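PDB 3QR0: phospholipase C-beta (PLC-beta) from Sepia officinalis, which is a phospholipase C-beta-family protein that joins PH, EF-hand-like, TIM-barrel X/Y and C2 domains in one calcium-binding chain. Local coordinates for residues G744-P749 with A765-K770. Sequence-based numbering, arbitrary orientation.
Sequences GYRHVP and AHIVAK
Gly744 and Ile767 face each other as an antiparallel hydrogen-bonded pair, followed by the non-hydrogen-bonded pair Tyr745–His766 and a second hydrogen-bonded pair, Arg746–Ala765. Gly744 N meets Ile767 O at 2.6 Å, almost straight at the hydrogen (178°) and on a lone pair in the carbonyl plane. The return bond, from Ile767 N to Gly744 O (2.8 Å), is more bent, and its donor stands above the carbonyl plane. Arg746 N to Ala765 O (2.9 Å) and Ala765 N to Arg746 O (3.0 Å) close the other hydrogen-bonded pair. Between them, the CA-H groups of Tyr745 and His766 approach Ala765 O and Gly744 O respectively. At its backbone angles a CB on Gly744 would press against the preceding carbonyl O, which calls for glycine. Strands 746-751 and 761-771 are neighbours in one sheet of the C2 domain's antiparallel beta-sandwich; strand 746-751 forms its edge, and 650-660 flanks 761-771 across from it. On the face carrying Tyr745 and His766, the two rings form a T-shaped pair, planes at 69° and centroids 4.6 Å apart. The imidazole presents its edge: His766 CD2 sits over the middle of the phenol face, 3.5 Å from Tyr745 CE2. With CG anti to the backbone N (chi1 -174°), the imidazole is turned so that Gly744 CA lies over it in an off-centre CH-pi contact. Tyr745 OH hydrogen-bonds Glu237, and Phe253 and Met257 of helix 247-257 pack on the phenol, tying this sheet to the EF-hand-like region. On the opposite face, Ile767 CD1 touches Arg746 CG at 4.2 Å, while the guanidinium leads away from segment 765-770, its NE bonded to Pro743 O and its NH2 to a glycerol.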
# COMPACT_ATOMS: atom_id res chain seq x y z
N GLY A 744 -22.28 -2.59 5.26
CA GLY A 744 -23.34 -2.53 4.26
C GLY A 744 -22.93 -3.09 2.92
O GLY A 744 -21.95 -3.83 2.82
N TYR A 745 -23.69 -2.73 1.89
CA TYR A 745 -23.38 -3.13 0.52
C TYR A 745 -22.25 -2.26 -0.01
O TYR A 745 -22.37 -1.03 -0.07
CB TYR A 745 -24.60 -3.02 -0.38
CG TYR A 745 -25.66 -4.05 -0.08
CD1 TYR A 745 -26.89 -3.68 0.47
CD2 TYR A 745 -25.44 -5.40 -0.35
CE1 TYR A 745 -27.87 -4.63 0.74
CE2 TYR A 745 -26.42 -6.36 -0.07
CZ TYR A 745 -27.62 -5.97 0.47
OH TYR A 745 -28.59 -6.89 0.74
N ARG A 746 -21.15 -2.90 -0.39
CA ARG A 746 -19.96 -2.18 -0.84
C ARG A 746 -19.37 -2.83 -2.08
O ARG A 746 -19.26 -4.05 -2.14
CB ARG A 746 -18.89 -2.17 0.26
CG ARG A 746 -19.31 -1.47 1.54
CD ARG A 746 -19.40 0.04 1.40
NE ARG A 746 -20.03 0.62 2.58
CZ ARG A 746 -20.19 1.91 2.83
NH1 ARG A 746 -19.74 2.83 1.97
NH2 ARG A 746 -20.79 2.30 3.95
N HIS A 747 -18.99 -2.01 -3.05
CA HIS A 747 -18.04 -2.45 -4.07
C HIS A 747 -16.64 -2.32 -3.48
O HIS A 747 -16.33 -1.36 -2.78
CB HIS A 747 -18.16 -1.63 -5.35
CG HIS A 747 -19.41 -1.91 -6.11
ND1 HIS A 747 -20.60 -1.26 -5.85
CD2 HIS A 747 -19.67 -2.78 -7.11
CE1 HIS A 747 -21.53 -1.71 -6.66
NE2 HIS A 747 -21.00 -2.64 -7.44
N VAL A 748 -15.81 -3.30 -3.79
CA VAL A 748 -14.47 -3.40 -3.24
C VAL A 748 -13.48 -3.50 -4.40
O VAL A 748 -13.15 -4.60 -4.83
CB VAL A 748 -14.34 -4.64 -2.33
CG1 VAL A 748 -12.99 -4.67 -1.63
CG2 VAL A 748 -15.47 -4.67 -1.30
N PRO A 749 -13.03 -2.34 -4.94
CA PRO A 749 -12.01 -2.39 -5.98
C PRO A 749 -10.77 -3.15 -5.51
O PRO A 749 -10.28 -2.91 -4.40
CB PRO A 749 -11.69 -0.91 -6.24
CG PRO A 749 -12.95 -0.20 -5.86
CD PRO A 749 -13.50 -0.96 -4.69
N ALA A 765 -19.86 -6.96 -2.13
CA ALA A 765 -20.09 -7.70 -0.89
C ALA A 765 -21.04 -6.96 0.05
O ALA A 765 -21.25 -5.75 -0.10
CB ALA A 765 -18.75 -7.93 -0.18
N HIS A 766 -21.61 -7.69 1.00
CA HIS A 766 -22.32 -7.08 2.12
C HIS A 766 -21.51 -7.30 3.39
O HIS A 766 -21.05 -8.41 3.67
CB HIS A 766 -23.73 -7.64 2.30
CG HIS A 766 -24.52 -6.92 3.35
ND1 HIS A 766 -24.50 -7.28 4.68
CD2 HIS A 766 -25.35 -5.85 3.27
CE1 HIS A 766 -25.29 -6.47 5.37
NE2 HIS A 766 -25.81 -5.59 4.53
N ILE A 767 -21.36 -6.23 4.17
CA ILE A 767 -20.52 -6.24 5.36
C ILE A 767 -21.36 -5.89 6.58
O ILE A 767 -22.02 -4.85 6.60
CB ILE A 767 -19.37 -5.23 5.23
CG1 ILE A 767 -18.50 -5.56 4.02
CG2 ILE A 767 -18.53 -5.20 6.53
CD1 ILE A 767 -17.42 -4.54 3.73
N VAL A 768 -21.35 -6.76 7.58
CA VAL A 768 -21.88 -6.41 8.89
C VAL A 768 -20.68 -6.12 9.79
O VAL A 768 -19.73 -6.90 9.84
CB VAL A 768 -22.71 -7.54 9.49
CG1 VAL A 768 -22.99 -7.28 10.96
CG2 VAL A 768 -24.01 -7.71 8.71
N ALA A 769 -20.73 -4.98 10.47
CA ALA A 769 -19.72 -4.62 11.47
C ALA A 769 -20.43 -3.93 12.62
O ALA A 769 -21.05 -2.88 12.44
CB ALA A 769 -18.66 -3.71 10.88
N LYS A 770 -20.34 -4.54 13.79
CA LYS A 770 -21.05 -4.04 14.96
C LYS A 770 -20.38 -4.56 16.22
O LYS A 770 -19.51 -5.43 16.16
CB LYS A 770 -22.51 -4.50 14.93
CG LYS A 770 -22.68 -6.01 14.86
CD LYS A 770 -24.16 -6.39 14.87
CE LYS A 770 -24.34 -7.89 14.71
NZ LYS A 770 -25.75 -8.22 14.39